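Long-range contacts in putative triphosphoribosyl-dephospho-coA synthase (Archaeoglobus fulgidus DSM 4304, PDB 3H9P), which is of unknown function but may bind ATP and make triphosphoribosyl-dephospho-CoA: residues 87-98 against 126-136; 198-206 against 218-227. One frame throughout, in Å; residues are numbered along the deposited sequence.

Contact 1 (87-98 against 126-136)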
# COMPACT_ATOMS: atom_id res chain seq x y z
N LEU A 87 -16.13 -9.81 12.59
CA LEU A 87 -15.52 -9.01 11.51
C LEU A 87 -16.17 -9.27 10.15
O LEU A 87 -16.39 -8.34 9.36
CB LEU A 87 -14.00 -9.28 11.44
CG LEU A 87 -13.19 -8.54 12.50
CD1 LEU A 87 -11.82 -9.22 12.69
CD2 LEU A 87 -13.03 -7.05 12.17
N ARG A 88 -16.48 -10.55 9.90
CA ARG A 88 -17.17 -10.96 8.70
C ARG A 88 -18.60 -10.41 8.68
O ARG A 88 -19.18 -10.23 7.61
CB ARG A 88 -17.24 -12.49 8.59
CG ARG A 88 -15.94 -13.26 8.57
CD ARG A 88 -16.26 -14.79 8.58
NE ARG A 88 -15.07 -15.58 8.24
CZ ARG A 88 -14.48 -16.51 9.02
NH1 ARG A 88 -14.99 -16.83 10.21
NH2 ARG A 88 -13.38 -17.13 8.57
N ARG A 89 -19.21 -10.16 9.83
CA ARG A 89 -20.59 -9.67 9.81
C ARG A 89 -20.65 -8.14 9.88
O ARG A 89 -21.73 -7.58 10.07
CB ARG A 89 -21.42 -10.26 10.96
CG ARG A 89 -21.75 -11.74 10.85
CD ARG A 89 -22.07 -12.34 12.20
NE ARG A 89 -21.94 -13.79 12.13
CZ ARG A 89 -22.91 -14.63 11.75
NH1 ARG A 89 -24.13 -14.16 11.45
NH2 ARG A 89 -22.67 -15.94 11.69
N THR A 90 -19.51 -7.47 9.76
CA THR A 90 -19.49 -6.01 9.75
C THR A 90 -20.10 -5.56 8.43
O THR A 90 -20.41 -6.40 7.61
CB THR A 90 -18.05 -5.43 9.82
OG1 THR A 90 -17.25 -6.03 8.79
CG2 THR A 90 -17.44 -5.68 11.20
N ASP A 91 -20.30 -4.26 8.24
CA ASP A 91 -20.71 -3.76 6.92
C ASP A 91 -19.77 -2.60 6.48
O ASP A 91 -18.74 -2.36 7.13
CB ASP A 91 -22.18 -3.36 6.91
CG ASP A 91 -22.45 -2.15 7.74
OD1 ASP A 91 -21.48 -1.54 8.24
OD2 ASP A 91 -23.64 -1.80 7.92
N PHE A 92 -20.12 -1.91 5.39
CA PHE A 92 -19.22 -0.92 4.77
C PHE A 92 -19.04 0.30 5.65
O PHE A 92 -18.00 0.96 5.62
CB PHE A 92 -19.66 -0.51 3.35
CG PHE A 92 -20.88 0.38 3.31
CD1 PHE A 92 -22.13 -0.16 3.08
CD2 PHE A 92 -20.78 1.75 3.50
CE1 PHE A 92 -23.28 0.66 3.04
CE2 PHE A 92 -21.90 2.56 3.47
CZ PHE A 92 -23.16 2.02 3.23
N ARG A 93 -20.04 0.58 6.48
CA ARG A 93 -19.92 1.67 7.43
C ARG A 93 -18.80 1.43 8.42
O ARG A 93 -18.15 2.38 8.87
CB ARG A 93 -21.23 1.90 8.14
CG ARG A 93 -22.36 2.25 7.20
CD ARG A 93 -23.43 2.97 7.95
NE ARG A 93 -24.29 3.71 7.03
CZ ARG A 93 -25.31 4.47 7.42
NH1 ARG A 93 -25.60 4.58 8.72
NH2 ARG A 93 -26.03 5.11 6.51
N ASP A 94 -18.53 0.17 8.76
CA ASP A 94 -17.39 -0.12 9.64
C ASP A 94 -16.06 0.21 8.99
O ASP A 94 -15.15 0.74 9.61
CB ASP A 94 -17.39 -1.58 10.08
CG ASP A 94 -18.55 -1.90 10.99
OD1 ASP A 94 -18.51 -1.36 12.13
OD2 ASP A 94 -19.51 -2.63 10.54
N SER A 95 -15.96 -0.12 7.71
CA SER A 95 -14.82 0.26 6.89
C SER A 95 -14.59 1.76 6.83
O SER A 95 -13.46 2.21 6.97
CB SER A 95 -15.05 -0.25 5.48
OG SER A 95 -14.79 -1.63 5.48
N LEU A 96 -15.68 2.50 6.64
CA LEU A 96 -15.66 3.95 6.55
C LEU A 96 -15.21 4.59 7.88
O LEU A 96 -14.37 5.49 7.89
CB LEU A 96 -17.06 4.47 6.12
CG LEU A 96 -17.49 4.21 4.66
CD1 LEU A 96 -18.92 4.72 4.33
CD2 LEU A 96 -16.50 4.83 3.68
N SER A 97 -15.78 4.13 8.99
CA SER A 97 -15.32 4.52 10.31
C SER A 97 -13.84 4.18 10.50
O SER A 97 -13.06 5.01 10.97
CB SER A 97 -16.10 3.81 11.39
OG SER A 97 -17.42 4.29 11.42
N VAL A 98 -13.45 2.98 10.11
CA VAL A 98 -12.06 2.65 10.30
C VAL A 98 -11.15 3.58 9.49
O VAL A 98 -10.14 4.06 10.01
CB VAL A 98 -11.79 1.16 10.03
CG1 VAL A 98 -10.30 0.87 9.94
CG2 VAL A 98 -12.42 0.33 11.15
N ILE A 126 -15.73 1.90 -1.40
CA ILE A 126 -16.19 1.16 -0.24
C ILE A 126 -17.71 1.19 -0.14
O ILE A 126 -18.36 0.15 -0.14
CB ILE A 126 -15.56 1.63 1.08
CG1 ILE A 126 -14.06 1.28 1.08
CG2 ILE A 126 -16.22 0.90 2.25
CD1 ILE A 126 -13.26 2.09 2.06
N ALA A 127 -18.27 2.40 -0.10
CA ALA A 127 -19.72 2.57 -0.12
C ALA A 127 -20.40 1.80 -1.27
O ALA A 127 -21.19 0.89 -1.03
CB ALA A 127 -20.08 4.06 -0.18
N GLN A 128 -20.03 2.13 -2.51
CA GLN A 128 -20.65 1.56 -3.72
C GLN A 128 -20.67 0.03 -3.75
O GLN A 128 -21.70 -0.56 -4.04
CB GLN A 128 -19.95 2.08 -4.98
CG GLN A 128 -20.02 3.58 -5.20
CD GLN A 128 -21.41 4.08 -5.52
OE1 GLN A 128 -21.88 3.94 -6.65
NE2 GLN A 128 -22.08 4.66 -4.53
N LYS A 129 -19.52 -0.59 -3.46
CA LYS A 129 -19.39 -2.05 -3.54
C LYS A 129 -19.71 -2.74 -2.22
O LYS A 129 -19.56 -3.98 -2.09
CB LYS A 129 -17.97 -2.45 -3.99
CG LYS A 129 -17.64 -2.08 -5.44
CD LYS A 129 -18.63 -2.74 -6.36
CE LYS A 129 -18.20 -2.67 -7.78
NZ LYS A 129 -19.28 -3.20 -8.64
N LYS A 130 -20.13 -1.94 -1.25
CA LYS A 130 -20.50 -2.43 0.08
C LYS A 130 -19.41 -3.33 0.65
O LYS A 130 -19.62 -4.52 0.95
CB LYS A 130 -21.88 -3.10 0.02
CG LYS A 130 -22.97 -2.13 -0.41
CD LYS A 130 -24.35 -2.80 -0.37
CE LYS A 130 -25.37 -2.07 -1.23
NZ LYS A 130 -26.76 -2.63 -1.08
N ILE A 131 -18.22 -2.76 0.76
CA ILE A 131 -17.07 -3.53 1.18
C ILE A 131 -16.91 -3.42 2.68
O ILE A 131 -16.52 -2.36 3.22
CB ILE A 131 -15.77 -3.14 0.43
CG1 ILE A 131 -16.01 -3.22 -1.08
CG2 ILE A 131 -14.64 -4.04 0.88
CD1 ILE A 131 -14.76 -2.99 -2.00
N ASN A 132 -17.23 -4.52 3.36
CA ASN A 132 -17.15 -4.52 4.79
C ASN A 132 -15.68 -4.57 5.27
O ASN A 132 -14.74 -4.64 4.47
CB ASN A 132 -18.05 -5.60 5.37
CG ASN A 132 -17.39 -6.96 5.46
OD1 ASN A 132 -16.20 -7.13 5.26
ND2 ASN A 132 -18.20 -7.95 5.79
N LEU A 133 -15.48 -4.50 6.56
CA LEU A 133 -14.13 -4.29 7.05
C LEU A 133 -13.29 -5.54 6.80
O LEU A 133 -12.09 -5.47 6.59
CB LEU A 133 -14.16 -3.96 8.52
CG LEU A 133 -12.84 -3.77 9.26
CD1 LEU A 133 -12.03 -2.55 8.64
CD2 LEU A 133 -13.20 -3.54 10.72
N TYR A 134 -13.97 -6.68 6.81
CA TYR A 134 -13.32 -7.97 6.61
C TYR A 134 -12.83 -8.05 5.18
O TYR A 134 -11.65 -8.34 4.93
CB TYR A 134 -14.28 -9.09 6.94
CG TYR A 134 -13.69 -10.46 6.77
CD1 TYR A 134 -12.81 -10.96 7.72
CD2 TYR A 134 -14.03 -11.27 5.67
CE1 TYR A 134 -12.27 -12.22 7.61
CE2 TYR A 134 -13.49 -12.57 5.54
CZ TYR A 134 -12.61 -13.02 6.53
OH TYR A 134 -12.03 -14.25 6.48
N GLU A 135 -13.75 -7.78 4.25
CA GLU A 135 -13.47 -7.85 2.80
C GLU A 135 -12.39 -6.86 2.41
O GLU A 135 -11.49 -7.18 1.65
CB GLU A 135 -14.75 -7.63 1.99
CG GLU A 135 -15.84 -8.63 2.36
CD GLU A 135 -17.26 -8.23 1.93
OE1 GLU A 135 -17.65 -7.03 1.98
OE2 GLU A 135 -18.02 -9.14 1.54
N TRP A 136 -12.48 -5.66 2.95
CA TRP A 136 -11.46 -4.66 2.73
C TRP A 136 -10.10 -5.24 3.10
O TRP A 136 -9.18 -5.26 2.28
CB TRP A 136 -11.77 -3.42 3.57
CG TRP A 136 -11.01 -2.21 3.13
CD1 TRP A 136 -10.43 -2.01 1.91
CD2 TRP A 136 -10.80 -1.01 3.88
NE1 TRP A 136 -9.84 -0.77 1.87
CE2 TRP A 136 -10.06 -0.13 3.05
CE3 TRP A 136 -11.15 -0.60 5.18
CZ2 TRP A 136 -9.67 1.16 3.48
CZ3 TRP A 136 -10.75 0.69 5.62
CH2 TRP A 136 -10.01 1.55 4.76

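Contact 2 (198-206 against 218-227)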
# COMPACT_ATOMS: atom_id res chain seq x y z
N TYR A 198 15.46 -2.04 4.91
CA TYR A 198 15.73 -1.56 6.26
C TYR A 198 14.83 -2.28 7.26
O TYR A 198 15.29 -2.70 8.33
CB TYR A 198 15.57 -0.03 6.36
CG TYR A 198 15.99 0.53 7.70
CD1 TYR A 198 17.15 1.30 7.84
CD2 TYR A 198 15.22 0.28 8.83
CE1 TYR A 198 17.53 1.79 9.09
CE2 TYR A 198 15.59 0.78 10.08
CZ TYR A 198 16.73 1.52 10.20
OH TYR A 198 17.04 1.98 11.45
N ALA A 199 13.56 -2.45 6.93
CA ALA A 199 12.67 -3.29 7.74
C ALA A 199 13.20 -4.75 7.95
O ALA A 199 13.18 -5.28 9.06
CB ALA A 199 11.26 -3.28 7.17
N GLU A 200 13.67 -5.38 6.88
CA GLU A 200 14.20 -6.75 6.97
C GLU A 200 15.41 -6.75 7.88
O GLU A 200 15.67 -7.71 8.61
CB GLU A 200 14.60 -7.29 5.60
CG GLU A 200 13.98 -8.62 5.26
CD GLU A 200 12.77 -8.49 4.34
OE1 GLU A 200 12.95 -8.47 3.10
OE2 GLU A 200 11.64 -8.42 4.84
N LYS A 201 16.14 -5.64 7.86
CA LYS A 201 17.38 -5.56 8.61
C LYS A 201 17.13 -5.51 10.11
O LYS A 201 17.95 -5.97 10.88
CB LYS A 201 18.21 -4.36 8.16
CG LYS A 201 19.70 -4.60 8.34
CD LYS A 201 20.33 -5.35 7.19
CE LYS A 201 21.84 -5.10 7.15
NZ LYS A 201 22.56 -5.79 6.01
N ILE A 202 15.99 -4.94 10.51
CA ILE A 202 15.56 -4.90 11.90
C ILE A 202 15.37 -6.29 12.43
O ILE A 202 15.79 -6.59 13.54
CB ILE A 202 14.22 -4.13 12.06
CG1 ILE A 202 14.35 -2.70 11.53
CG2 ILE A 202 13.72 -4.11 13.55
CD1 ILE A 202 15.45 -1.95 12.16
N THR A 203 14.73 -7.15 11.65
CA THR A 203 14.53 -8.50 12.11
C THR A 203 15.89 -9.12 12.42
O THR A 203 16.05 -9.74 13.47
CB THR A 203 13.72 -9.34 11.16
OG1 THR A 203 14.47 -9.55 9.98
CG2 THR A 203 12.40 -8.64 10.82
N GLU A 204 16.89 -8.88 11.57
CA GLU A 204 18.23 -9.46 11.78
C GLU A 204 18.95 -8.86 12.97
O GLU A 204 19.69 -9.58 13.68
CB GLU A 204 19.09 -9.37 10.52
CG GLU A 204 18.48 -10.16 9.38
CD GLU A 204 19.09 -9.87 8.02
OE1 GLU A 204 19.75 -8.82 7.88
OE2 GLU A 204 18.90 -10.69 7.09
N TRP A 205 18.75 -7.56 13.19
CA TRP A 205 19.37 -6.89 14.33
C TRP A 205 18.65 -7.32 15.58
O TRP A 205 19.28 -7.56 16.61
CB TRP A 205 19.32 -5.37 14.22
CG TRP A 205 20.04 -4.81 13.03
CD1 TRP A 205 21.11 -5.37 12.37
CD2 TRP A 205 19.75 -3.58 12.35
NE1 TRP A 205 21.49 -4.57 11.32
CE2 TRP A 205 20.68 -3.47 11.29
CE3 TRP A 205 18.82 -2.56 12.55
CZ2 TRP A 205 20.69 -2.36 10.42
CZ3 TRP A 205 18.81 -1.48 11.67
CH2 TRP A 205 19.74 -1.39 10.62
N ALA A 206 17.32 -7.43 15.49
CA ALA A 206 16.54 -7.88 16.64
C ALA A 206 17.00 -9.25 17.08
O ALA A 206 17.16 -9.46 18.27
CB ALA A 206 15.00 -7.86 16.37
N LEU A 218 20.10 -0.93 19.82
CA LEU A 218 19.13 -1.05 18.76
C LEU A 218 18.06 0.01 18.91
O LEU A 218 17.76 0.72 17.96
CB LEU A 218 18.52 -2.44 18.72
CG LEU A 218 17.43 -2.69 17.66
CD1 LEU A 218 17.90 -2.42 16.23
CD2 LEU A 218 16.95 -4.14 17.77
N ASP A 219 17.50 0.13 20.11
CA ASP A 219 16.42 1.08 20.31
C ASP A 219 16.87 2.45 19.88
O ASP A 219 16.16 3.15 19.15
CB ASP A 219 15.98 1.10 21.78
CG ASP A 219 15.10 -0.08 22.14
OD1 ASP A 219 14.46 -0.63 21.20
OD2 ASP A 219 15.05 -0.46 23.33
N GLU A 220 18.09 2.80 20.30
CA GLU A 220 18.65 4.10 19.97
C GLU A 220 19.00 4.28 18.49
O GLU A 220 19.05 5.42 18.00
CB GLU A 220 19.87 4.39 20.83
CG GLU A 220 20.03 5.85 21.10
CD GLU A 220 21.45 6.23 21.47
OE1 GLU A 220 22.00 5.61 22.42
OE2 GLU A 220 22.00 7.14 20.81
N LYS A 221 19.26 3.17 17.79
CA LYS A 221 19.53 3.26 16.36
C LYS A 221 18.23 3.54 15.59
O LYS A 221 18.19 4.41 14.72
CB LYS A 221 20.20 2.01 15.82
CG LYS A 221 20.76 2.24 14.41
CD LYS A 221 20.49 1.04 13.47
CE LYS A 221 21.02 1.32 12.07
NZ LYS A 221 22.04 2.42 12.08
N LEU A 222 17.20 2.78 15.96
CA LEU A 222 15.84 2.97 15.48
C LEU A 222 15.34 4.40 15.69
O LEU A 222 14.73 4.99 14.79
CB LEU A 222 14.93 1.95 16.17
CG LEU A 222 14.71 0.60 15.47
CD1 LEU A 222 15.94 0.10 14.71
CD2 LEU A 222 14.16 -0.48 16.41
N LEU A 223 15.62 4.95 16.87
CA LEU A 223 15.30 6.35 17.16
C LEU A 223 16.09 7.34 16.30
O LEU A 223 15.48 8.16 15.60
CB LEU A 223 15.48 6.65 18.64
CG LEU A 223 14.85 7.98 19.07
CD1 LEU A 223 13.35 7.95 18.85
CD2 LEU A 223 15.18 8.29 20.52
N LYS A 224 17.42 7.30 16.34
CA LYS A 224 18.22 8.21 15.51
C LYS A 224 17.81 8.09 14.04
O LYS A 224 17.79 9.09 13.31
CB LYS A 224 19.72 7.98 15.69
CG LYS A 224 20.30 8.48 17.03
CD LYS A 224 20.91 9.93 16.94
CE LYS A 224 22.19 10.05 17.78
NZ LYS A 224 23.03 11.27 17.48
N ASP A 225 17.45 6.88 13.61
CA ASP A 225 16.98 6.68 12.25
C ASP A 225 15.56 7.16 11.97
O ASP A 225 15.20 7.35 10.81
CB ASP A 225 17.12 5.22 11.84
CG ASP A 225 18.56 4.85 11.55
OD1 ASP A 225 19.41 5.76 11.57
OD2 ASP A 225 18.85 3.67 11.32
N GLY A 226 14.75 7.36 13.02
CA GLY A 226 13.33 7.73 12.86
C GLY A 226 12.47 6.52 12.48
O GLY A 226 11.39 6.66 11.89
N ALA A 227 12.95 5.33 12.83
CA ALA A 227 12.26 4.09 12.49
C ALA A 227 11.55 3.51 13.70
O ALA A 227 12.21 2.95 14.56
CB ALA A 227 13.26 3.07 11.95

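Contact 1 (87-98 against 126-136)
Leu133 and Ser95 meet where the short links of two consecutive helix pairs pack together, helices 76-88 and 92-105 against helices 118-129 and 133-138. Each link opens a helix with a capping box: Asp91 with Asp94, and Asn132 with Glu135. The Leu133 side chain is a knob among Leu87, Asp94, Ser95 and Val98. Its CB lies 3.7 Å from Thr90 OG1. Its CG is anti to the backbone N (chi1 177°), which carries the branch in among residues 87-98. There CD1 reaches Val98 CG2 at 3.8 Å, and CD2 touches both Leu87 CD2 and Val98 CG2. The backbone N of Leu133 donates to Thr90 OG1 (3.2 Å, 145° at the hydrogen). Thr90 OG1 in turn donates to Leu87 O. Ser95 OG donates to Ile131 O at 2.9 Å, tilted 25° from the carbonyl plane.

Arg88 CG makes a CH-pi contact over the centre of one face of the Tyr134 ring, 3.7 Å from the centroid. The Tyr134 hydroxyl goes on to hydrogen-bond Val151 O. Replacing Tyr134 with an alanine would probably leave Val151 O without this donor and the Arg88 chain without its flat support. Outside this contact, Glu135 pairs with Lys129 of the second subunit. At the Phe92 end, Phe92 CA makes a C-H...O contact with Ile131 O at 3.4 Å.

Contact 2 (198-206 against 218-227)
Ile202 and Leu222 face each other inside an antiparallel helical hairpin. The two helical segments run at 162° to one another, with axes 11.5 Å apart at closest approach. Large side chains bridge this distance.

The tight part is apolar. Ile202 CD1 and Leu222 CD1 are 3.3 Å apart as modelled, closer than usual for two methyl groups, and the exact value is doubtful. Leu218 divides its branches between two residues. Its CD1 lies 3.8 Å from Trp205 CE3, and its CD2 is 3.9 Å from Ala206 CA. Leu182 of helix 171-182 packs on Ile202, Ala206 and Leu218, so this side faces a third helix.

The other side is polar and more open to solvent: Lys221 is exposed, and Trp205 and Asp225 are partly exposed. The Lys221 chain bends across the benzo end of the Trp205 indole, at about a right angle to that side chain. Its CE comes within 3.3 Å of Trp205 CH2. Beyond this, Lys221 NZ forms a salt bridge with Asp225 OD2 on its own helix.

Tyr198 joins the two parts. With chi1 at -174° the ring swings away from its own backbone N and reaches across to the second helix. Tyr198 CE2 is 3.8 Å from Ala227 CB, just past the Schellman turn at Gly226. The hydroxyl donates to Asp225 OD2, which lies near the ring plane, with ring and carboxylate planes 68° apart. Thus the same carboxylate oxygen takes both the tyrosine hydroxyl and the lysine ammonium. The modelled distance from Tyr198 OH to Asp225 OD2 is very short, 2.5 Å.

Overall arrangement
The two contacts share no helix and lie on opposite sides of the chain's centre. Their centres are about 34 Å apart, with nearest atoms about 21 Å apart. Both lie toward the periphery, their centres about 18 and 19 Å from that of the chain, and each has a buried apolar side and an exposed margin. Contact 1 is the more extensive, burying 823 Å² against 344 Å² for contact 2. It brings together the turns joining two pairs of helices, so backbone groups and helix caps take much of the bonding. Contact 2 joins neighbouring helices along their lengths and works almost wholly through side chains. Only contact 1 reaches the other subunit of the assembly.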